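Local coordinates for protein LamCAT (Aquimarina, PDB 6JH5) that probably hydrolyses laminarin, the beta-1,3-glucan storage polysaccharide of brown algae, as a calcium-binding family 16 glycoside hydrolase, at residues 90-95 and 217-222; 121-126 and 208-213; 147-152 and 176-181. All blocks are in the same frame, centred on the assembly; numbering follows the deposited sequence.

Interaction 1. Residues 90-95 and 217-222; sequences PSFMGS and NAFPAR
The phenyl ring of Phe92 is the centre of this contact, held between Ala218 over one face and Ser95 CB of its own loop over the other, with Phe219 and Ala221 about its outer end. Its first torsion (chi1 64°) sets CG in the crowded position between the backbone N and the carbonyl carbon, which brings the ring across to residues 218-221. Ala218 CB is 3.3 Å from Phe92 CG and displaced toward the rim, whereas Ser95 CB lies over the middle of the ring. A methyl and a methylene are the small groups that fit such close sandwiching of a buried ring.

Phe92 also turns an edge toward the face of Phe219 in a T-shaped pair, with centroids 5.3 Å apart and planes at 71°. Here CE2 of Phe92 comes 3.8 Å from CZ of Phe219. Phe219 reaches this place because its CG stands anti to the carbonyl carbon (chi1 -64°). The cis peptide before Pro220 turns the chain there, and Ala221 points back at the loop, its CB meeting CE1 of Phe92 at 3.5 Å and CG of Pro90 at 3.9 Å, between the Phe92 and Pro90 rings. The Pro90 ring also lies against the backbone of Arg222, its CD 3.3 Å from Arg222 O, while the arginine side chain leaves for a salt bridge with Glu47.

No hydrogen bond crosses between the segments; polar order comes from the type II turn Phe92-Ser95, where Phe92 O accepts from both N and OG of Ser95 and Gly94 takes the left-handed third position. Ile205 of strand 197-205 touches both phenylalanines. This is apolar packing of the loop between strands 81-88 and 95-103 on the start of strand 221-232 and the loop before it, in the beta-sandwich (jelly roll) fold of family 16 enzymes.

Interaction 2. Residues 121-126 and 208-213; sequences EHVNTE and NWPGFN
This is a buried loop-to-loop contact in the concanavalin-type beta-sandwich of family 16, where Glu121, Val123 and Asn124 meet Trp209 and Pro210. Glu121 ends the Glu-Ile-Asp-Ile-Met-Glu sequence that matches the family signature, so the site probably borders the substrate cleft, as in relatives.

Val123 supplies the apolar centre. Its CG1 sits over one face of the Trp209 indole, 3.8 Å from the centroid of the five-membered ring, and also packs on Pro210 CB at 4.0 Å. A beta-branched residue suits the place, since CG2 can meanwhile lie near NE1 of the same indole. Trp209 reaches over with CG anti to its own N (chi1 178°). At the six-membered end the Glu121 carboxylate stands at the ring edge, OE2 3.5 Å from CZ3 of Trp209, with the two planes 81° apart; Trp96 NE1 donates to that OE2 and helps position it.

Val123 also begins a type II' turn that ends at Glu126, and Asn124, one of the residues that tolerate positive phi, takes its second position. Its amide is held at both ends. ND2 donates almost straight to Pro210 O (2.9 Å), in the amide plane and onto a carbonyl lone pair, while OD1 accepts from Gly94 N. His122 points away from the other loop and braces the turn through NE2 to Glu126 O (2.6 Å). At the end of the Glu126 side chain a water joins the loops, donating to Glu126 OE2 at 2.7 Å and accepting from Trp209 NE1 at 2.8 Å.

Interaction 3. Residues 147-152 and 176-181; sequences GSIPVS and NLYHEA
Ile149 and Tyr178 make the tight half of this contact between two antiparallel strands. The isoleucine CG2 stands over the middle of the tyrosine ring, 3.8 Å from its centroid and close to the ring normal, while Ile149 CB comes 3.6 Å from Tyr178 CG. With CG set between the backbone N and the carbonyl carbon (chi1 70°), the ring lies beside strand 147-150, and its CE2 edge reaches Gly147 O at 3.7 Å. Next to it the His179 imidazole lays a face on Gly147, where a CB would run into it, and NE2 donates to Tyr145 O, earlier on strand 142-150. Tyr178 and His179 both point toward the other strand: with psi of Tyr178 at -13° and both backbones bonded to Trp171, they form a beta bulge.

The other side is looser. No direct hydrogen bond joins the segments; instead a water accepts from Ser148 N at 3.1 Å and donates to Tyr178 O at 2.8 Å. At the exposed end Asn176 offers little more than its CB to the tip of Ile149.

Within the family's beta-sandwich, strand 142-150 pairs on its other flank with 128-136, and strand 176-182 with 168-173, so side chains and water join two neighbouring strand edges.

In the fold
From the N terminus, the chain reaches residues 90-95 after strand 81-88, then 121-126, 147-152, 176-181, 208-213 and 217-222 in that order. The contacts therefore lie one within another without crossing: interaction 3 closes the short innermost loop of 23 residues, interaction 2 encloses it, and interaction 1 closes the widest, spanning 121 residues. Interactions 1 and 2 abut, with Ser91 against Thr125 and Met93 against Asn213, so the loops leading into strands 95-103, 128-136 and 221-232 come together at one place. Interaction 3 stands apart, its centre about 23 Å from that of interaction 1, and joins strands 142-150 and 176-182.

Interaction 1. Residues 90-95 and 217-222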
loop_
_atom_site.group_PDB
_atom_site.type_symbol
_atom_site.label_atom_id
_atom_site.label_comp_id
_atom_site.label_asym_id
_atom_site.label_seq_id
_atom_site.Cartn_x
_atom_site.Cartn_y
_atom_site.Cartn_z
ATOM N N PRO A 90 7.019 6.946 9.206
ATOM C CA PRO A 90 6.833 7.795 10.364
ATOM C C PRO A 90 5.693 7.257 11.238
ATOM O O PRO A 90 4.913 6.496 10.819
ATOM C CB PRO A 90 6.410 9.160 9.820
ATOM C CG PRO A 90 6.321 9.007 8.347
ATOM C CD PRO A 90 6.500 7.545 7.993
ATOM N N SER A 91 5.668 7.728 12.470
ATOM C CA SER A 91 4.625 7.335 13.432
ATOM C C SER A 91 4.141 8.625 14.096
ATOM O O SER A 91 4.850 9.188 14.878
ATOM C CB SER A 91 5.218 6.361 14.411
ATOM O OG SER A 91 4.294 6.009 15.418
ATOM N N PHE A 92 2.971 9.089 13.697
ATOM C CA PHE A 92 2.411 10.327 14.276
ATOM C C PHE A 92 0.899 10.333 14.078
ATOM O O PHE A 92 0.414 9.700 13.194
ATOM C CB PHE A 92 3.051 11.580 13.679
ATOM C CG PHE A 92 2.830 11.797 12.208
ATOM C CD1 PHE A 92 3.723 11.300 11.282
ATOM C CD2 PHE A 92 1.746 12.521 11.769
ATOM C CE1 PHE A 92 3.519 11.530 9.937
ATOM C CE2 PHE A 92 1.544 12.746 10.424
ATOM C CZ PHE A 92 2.443 12.259 9.517
ATOM N N MET A 93 0.209 11.118 14.892
ATOM C CA MET A 93 -1.265 11.158 14.773
ATOM C C MET A 93 -1.681 11.717 13.405
ATOM O O MET A 93 -1.262 12.773 13.035
ATOM C CB MET A 93 -1.864 11.981 15.917
ATOM C CG MET A 93 -1.641 11.361 17.283
ATOM S SD MET A 93 -2.295 9.672 17.485
ATOM C CE MET A 93 -3.985 9.988 16.983
ATOM N N GLY A 94 -2.537 10.959 12.729
ATOM C CA GLY A 94 -3.069 11.300 11.400
ATOM C C GLY A 94 -2.340 10.623 10.253
ATOM O O GLY A 94 -2.843 10.636 9.176
ATOM N N SER A 95 -1.206 10.020 10.540
ATOM C CA SER A 95 -0.413 9.384 9.465
ATOM C C SER A 95 -1.079 8.104 8.951
ATOM O O SER A 95 -1.637 7.388 9.721
ATOM C CB SER A 95 0.985 9.109 9.931
ATOM O OG SER A 95 0.984 8.129 10.924
ATOM N N ASN A 217 3.042 18.969 14.153
ATOM C CA ASN A 217 4.470 19.128 14.498
ATOM C C ASN A 217 5.260 17.921 13.994
ATOM O O ASN A 217 6.423 17.837 14.291
ATOM C CB ASN A 217 4.675 19.344 15.993
ATOM C CG ASN A 217 4.290 20.736 16.426
ATOM O OD1 ASN A 217 3.528 20.916 17.359
ATOM N ND2 ASN A 217 4.784 21.719 15.736
ATOM N N ALA A 218 4.603 17.041 13.247
ATOM C CA ALA A 218 5.294 15.865 12.681
ATOM C C ALA A 218 5.684 16.115 11.214
ATOM O O ALA A 218 6.158 15.210 10.585
ATOM C CB ALA A 218 4.396 14.671 12.812
ATOM N N PHE A 219 5.499 17.334 10.723
ATOM C CA PHE A 219 5.796 17.672 9.311
ATOM C C PHE A 219 7.090 18.467 9.220
ATOM O O PHE A 219 7.280 19.326 10.028
ATOM C CB PHE A 219 4.614 18.402 8.674
ATOM C CG PHE A 219 3.384 17.543 8.602
ATOM C CD1 PHE A 219 2.472 17.511 9.631
ATOM C CD2 PHE A 219 3.153 16.753 7.501
ATOM C CE1 PHE A 219 1.359 16.697 9.563
ATOM C CE2 PHE A 219 2.038 15.943 7.432
ATOM C CZ PHE A 219 1.139 15.921 8.461
ATOM N N PRO A 220 7.963 18.222 8.229
ATOM C CA PRO A 220 7.781 17.174 7.220
ATOM C C PRO A 220 8.027 15.739 7.710
ATOM O O PRO A 220 8.838 15.531 8.533
ATOM C CB PRO A 220 8.797 17.576 6.143
ATOM C CG PRO A 220 9.903 18.189 6.944
ATOM C CD PRO A 220 9.161 19.004 7.984
ATOM N N ALA A 221 7.306 14.787 7.123
ATOM C CA ALA A 221 7.413 13.385 7.559
ATOM C C ALA A 221 7.883 12.534 6.380
ATOM O O ALA A 221 7.367 12.706 5.323
ATOM C CB ALA A 221 6.074 12.936 8.061
ATOM N N ARG A 222 8.795 11.620 6.643
ATOM C CA ARG A 222 9.395 10.813 5.554
ATOM C C ARG A 222 9.076 9.325 5.662
ATOM O O ARG A 222 9.333 8.731 6.668
ATOM C CB ARG A 222 10.912 11.007 5.576
ATOM C CG ARG A 222 11.330 12.389 5.122
ATOM C CD ARG A 222 12.711 12.770 5.591
ATOM N NE ARG A 222 13.767 11.835 5.292
ATOM C CZ ARG A 222 14.578 11.955 4.273
ATOM N NH1 ARG A 222 14.409 12.942 3.422
ATOM N NH2 ARG A 222 15.546 11.093 4.104
#

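Interaction 2. Residues 121-126 and 208-213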
loop_
_atom_site.group_PDB
_atom_site.type_symbol
_atom_site.label_atom_id
_atom_site.label_comp_id
_atom_site.label_asym_id
_atom_site.label_seq_id
_atom_site.Cartn_x
_atom_site.Cartn_y
_atom_site.Cartn_z
ATOM N N GLU A 121 -0.403 -1.672 6.116
ATOM C CA GLU A 121 -1.014 -0.377 6.462
ATOM C C GLU A 121 -0.648 -0.050 7.912
ATOM O O GLU A 121 -0.593 -0.936 8.693
ATOM C CB GLU A 121 -2.521 -0.340 6.304
ATOM C CG GLU A 121 -2.941 -0.179 4.864
ATOM C CD GLU A 121 -4.456 -0.195 4.769
ATOM O OE1 GLU A 121 -5.003 -1.256 4.958
ATOM O OE2 GLU A 121 -5.026 0.874 4.626
ATOM N N HIS A 122 -0.400 1.217 8.181
ATOM C CA HIS A 122 -0.157 1.662 9.565
ATOM C C HIS A 122 -0.937 2.957 9.785
ATOM O O HIS A 122 -1.026 3.713 8.863
ATOM C CB HIS A 122 1.332 1.877 9.828
ATOM C CG HIS A 122 1.632 2.316 11.218
ATOM N ND1 HIS A 122 1.825 3.625 11.544
ATOM C CD2 HIS A 122 1.696 1.632 12.368
ATOM C CE1 HIS A 122 2.031 3.714 12.829
ATOM N NE2 HIS A 122 1.969 2.528 13.349
ATOM N N VAL A 123 -1.455 3.150 10.994
ATOM C CA VAL A 123 -2.155 4.430 11.273
ATOM C C VAL A 123 -1.651 5.021 12.580
ATOM O O VAL A 123 -1.297 4.288 13.469
ATOM C CB VAL A 123 -3.688 4.318 11.348
ATOM C CG1 VAL A 123 -4.348 4.091 10.002
ATOM C CG2 VAL A 123 -4.118 3.280 12.352
ATOM N N ASN A 124 -1.617 6.337 12.593
ATOM C CA ASN A 124 -1.351 7.079 13.836
ATOM C C ASN A 124 -0.037 6.614 14.479
ATOM O O ASN A 124 0.934 6.569 13.802
ATOM C CB ASN A 124 -2.583 6.978 14.728
ATOM C CG ASN A 124 -3.796 7.641 14.114
ATOM O OD1 ASN A 124 -3.670 8.625 13.432
ATOM N ND2 ASN A 124 -4.951 7.067 14.348
ATOM N N THR A 125 -0.061 6.310 15.769
ATOM C CA THR A 125 1.162 5.877 16.482
ATOM C C THR A 125 1.025 4.423 16.938
ATOM O O THR A 125 1.661 4.049 17.873
ATOM C CB THR A 125 1.464 6.818 17.653
ATOM O OG1 THR A 125 0.383 6.821 18.574
ATOM C CG2 THR A 125 1.724 8.235 17.200
ATOM N N GLU A 126 0.224 3.655 16.230
ATOM C CA GLU A 126 -0.032 2.277 16.699
ATOM C C GLU A 126 1.260 1.473 16.700
ATOM O O GLU A 126 2.044 1.622 15.818
ATOM C CB GLU A 126 -1.045 1.565 15.816
ATOM C CG GLU A 126 -2.422 2.156 15.896
ATOM C CD GLU A 126 -3.480 1.311 15.223
ATOM O OE1 GLU A 126 -3.117 0.352 14.537
ATOM O OE2 GLU A 126 -4.642 1.646 15.385
ATOM N N ASN A 208 -10.925 8.354 7.273
ATOM C CA ASN A 208 -11.884 7.686 8.176
ATOM C C ASN A 208 -11.169 6.777 9.172
ATOM O O ASN A 208 -11.510 6.818 10.313
ATOM C CB ASN A 208 -12.951 6.951 7.371
ATOM C CG ASN A 208 -13.786 7.882 6.518
ATOM O OD1 ASN A 208 -14.049 9.005 6.898
ATOM N ND2 ASN A 208 -14.197 7.398 5.371
ATOM N N TRP A 209 -10.226 5.966 8.717
ATOM C CA TRP A 209 -9.591 5.051 9.684
ATOM C C TRP A 209 -8.650 5.758 10.669
ATOM O O TRP A 209 -8.867 5.622 11.857
ATOM C CB TRP A 209 -8.942 3.902 8.926
ATOM C CG TRP A 209 -8.224 2.921 9.789
ATOM C CD1 TRP A 209 -8.264 2.787 11.143
ATOM C CD2 TRP A 209 -7.296 1.945 9.321
ATOM N NE1 TRP A 209 -7.430 1.782 11.550
ATOM C CE2 TRP A 209 -6.829 1.242 10.447
ATOM C CE3 TRP A 209 -6.845 1.587 8.057
ATOM C CZ2 TRP A 209 -5.930 0.187 10.327
ATOM C CZ3 TRP A 209 -5.947 0.558 7.947
ATOM C CH2 TRP A 209 -5.497 -0.129 9.065
ATOM N N PRO A 210 -7.642 6.540 10.251
ATOM C CA PRO A 210 -6.781 7.233 11.208
ATOM C C PRO A 210 -7.482 8.327 12.017
ATOM O O PRO A 210 -7.098 8.586 13.074
ATOM C CB PRO A 210 -5.651 7.857 10.381
ATOM C CG PRO A 210 -6.187 7.902 8.973
ATOM C CD PRO A 210 -7.200 6.784 8.869
ATOM N N GLY A 211 -8.489 8.944 11.423
ATOM C CA GLY A 211 -9.127 10.075 12.092
ATOM C C GLY A 211 -8.578 11.409 11.613
ATOM O O GLY A 211 -7.782 11.440 10.703
ATOM N N PHE A 212 -9.046 12.476 12.240
ATOM C CA PHE A 212 -8.748 13.849 11.791
ATOM C C PHE A 212 -7.948 14.648 12.814
ATOM O O PHE A 212 -7.861 15.823 12.654
ATOM C CB PHE A 212 -10.053 14.482 11.318
ATOM C CG PHE A 212 -10.725 13.639 10.263
ATOM C CD1 PHE A 212 -10.360 13.752 8.943
ATOM C CD2 PHE A 212 -11.691 12.715 10.588
ATOM C CE1 PHE A 212 -10.945 12.960 7.973
ATOM C CE2 PHE A 212 -12.271 11.920 9.619
ATOM C CZ PHE A 212 -11.906 12.053 8.310
ATOM N N ASN A 213 -7.382 13.960 13.793
ATOM C CA ASN A 213 -6.481 14.626 14.757
ATOM C C ASN A 213 -5.090 14.523 14.135
ATOM O O ASN A 213 -4.546 13.464 14.127
ATOM C CB ASN A 213 -6.532 13.920 16.107
ATOM C CG ASN A 213 -5.394 14.299 17.027
ATOM O OD1 ASN A 213 -4.835 15.376 16.918
ATOM N ND2 ASN A 213 -5.114 13.451 17.989
HETATM O O HOH W 1 -6.737 0.615 14.049
#

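Interaction 3. Residues 147-152 and 176-181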
loop_
_atom_site.group_PDB
_atom_site.type_symbol
_atom_site.label_atom_id
_atom_site.label_comp_id
_atom_site.label_asym_id
_atom_site.label_seq_id
_atom_site.Cartn_x
_atom_site.Cartn_y
_atom_site.Cartn_z
ATOM N N GLY A 147 -5.849 -8.723 9.440
ATOM C CA GLY A 147 -4.988 -9.230 10.512
ATOM C C GLY A 147 -3.932 -8.215 10.894
ATOM O O GLY A 147 -3.694 -7.319 10.166
ATOM N N SER A 148 -3.324 -8.412 12.047
ATOM C CA SER A 148 -2.315 -7.445 12.512
ATOM C C SER A 148 -1.186 -8.153 13.250
ATOM O O SER A 148 -1.335 -9.265 13.626
ATOM C CB SER A 148 -2.945 -6.406 13.377
ATOM O OG SER A 148 -3.419 -6.998 14.560
ATOM N N ILE A 149 -0.078 -7.446 13.375
ATOM C CA ILE A 149 1.102 -7.975 14.098
ATOM C C ILE A 149 1.764 -6.822 14.851
ATOM O O ILE A 149 1.862 -5.778 14.329
ATOM C CB ILE A 149 2.077 -8.653 13.125
ATOM C CG1 ILE A 149 3.229 -9.315 13.877
ATOM C CG2 ILE A 149 2.582 -7.668 12.088
ATOM C CD1 ILE A 149 4.149 -10.096 13.003
ATOM N N PRO A 150 2.195 -7.027 16.104
ATOM C CA PRO A 150 2.887 -5.975 16.806
ATOM C C PRO A 150 4.224 -5.669 16.137
ATOM O O PRO A 150 4.908 -6.554 15.744
ATOM C CB PRO A 150 3.175 -6.588 18.175
ATOM C CG PRO A 150 2.097 -7.621 18.317
ATOM C CD PRO A 150 1.959 -8.216 16.929
ATOM N N VAL A 151 4.459 -4.384 15.955
ATOM C CA VAL A 151 5.742 -3.882 15.436
ATOM C C VAL A 151 6.092 -2.731 16.364
ATOM O O VAL A 151 5.425 -1.733 16.323
ATOM C CB VAL A 151 5.612 -3.430 13.973
ATOM C CG1 VAL A 151 6.940 -2.941 13.450
ATOM C CG2 VAL A 151 5.090 -4.561 13.116
ATOM N N SER A 152 7.077 -2.970 17.217
ATOM C CA SER A 152 7.449 -1.790 18.125
ATOM C C SER A 152 8.111 -0.486 17.604
ATOM O O SER A 152 7.895 0.555 18.187
ATOM C CB SER A 152 8.112 -2.316 19.353
ATOM O OG SER A 152 9.279 -2.980 19.010
ATOM N N ASN A 176 7.646 -13.133 9.693
ATOM C CA ASN A 176 6.720 -13.661 10.716
ATOM C C ASN A 176 5.295 -13.653 10.143
ATOM O O ASN A 176 4.804 -12.611 9.849
ATOM C CB ASN A 176 6.815 -12.857 12.006
ATOM C CG ASN A 176 8.200 -12.908 12.608
ATOM O OD1 ASN A 176 8.769 -11.889 12.943
ATOM N ND2 ASN A 176 8.733 -14.091 12.728
ATOM N N LEU A 177 4.704 -14.836 10.024
ATOM C CA LEU A 177 3.335 -14.977 9.464
ATOM C C LEU A 177 2.330 -14.457 10.489
ATOM O O LEU A 177 2.433 -14.835 11.621
ATOM C CB LEU A 177 3.081 -16.456 9.182
ATOM C CG LEU A 177 1.683 -16.809 8.705
ATOM C CD1 LEU A 177 1.450 -16.207 7.350
ATOM C CD2 LEU A 177 1.507 -18.311 8.662
ATOM N N TYR A 178 1.433 -13.570 10.074
ATOM C CA TYR A 178 0.418 -13.037 11.018
ATOM C C TYR A 178 -0.998 -13.020 10.428
ATOM O O TYR A 178 -1.902 -12.813 11.161
ATOM C CB TYR A 178 0.829 -11.648 11.500
ATOM C CG TYR A 178 0.742 -10.600 10.431
ATOM C CD1 TYR A 178 1.791 -10.405 9.571
ATOM C CD2 TYR A 178 -0.404 -9.860 10.252
ATOM C CE1 TYR A 178 1.728 -9.462 8.572
ATOM C CE2 TYR A 178 -0.479 -8.903 9.266
ATOM C CZ TYR A 178 0.583 -8.715 8.412
ATOM O OH TYR A 178 0.514 -7.794 7.428
ATOM N N HIS A 179 -1.146 -13.213 9.124
ATOM C CA HIS A 179 -2.499 -13.195 8.521
ATOM C C HIS A 179 -2.516 -14.129 7.317
ATOM O O HIS A 179 -1.501 -14.314 6.722
ATOM C CB HIS A 179 -2.920 -11.758 8.169
ATOM C CG HIS A 179 -4.330 -11.582 7.719
ATOM N ND1 HIS A 179 -5.393 -12.149 8.363
ATOM C CD2 HIS A 179 -4.857 -10.868 6.711
ATOM C CE1 HIS A 179 -6.497 -11.798 7.763
ATOM N NE2 HIS A 179 -6.204 -11.029 6.758
ATOM N N GLU A 180 -3.655 -14.725 7.060
ATOM C CA GLU A 180 -3.782 -15.678 5.939
ATOM C C GLU A 180 -5.235 -15.669 5.487
ATOM O O GLU A 180 -6.085 -15.577 6.318
ATOM C CB GLU A 180 -3.340 -17.075 6.380
ATOM C CG GLU A 180 -3.455 -18.125 5.303
ATOM C CD GLU A 180 -2.845 -19.464 5.692
ATOM O OE1 GLU A 180 -1.907 -19.455 6.447
ATOM O OE2 GLU A 180 -3.310 -20.471 5.213
ATOM N N ALA A 181 -5.446 -15.731 4.188
ATOM C CA ALA A 181 -6.824 -15.775 3.680
ATOM C C ALA A 181 -6.893 -16.817 2.568
ATOM O O ALA A 181 -6.115 -16.744 1.665
ATOM C CB ALA A 181 -7.222 -14.418 3.167
HETATM O O HOH W 2 -3.699 -11.416 12.734
#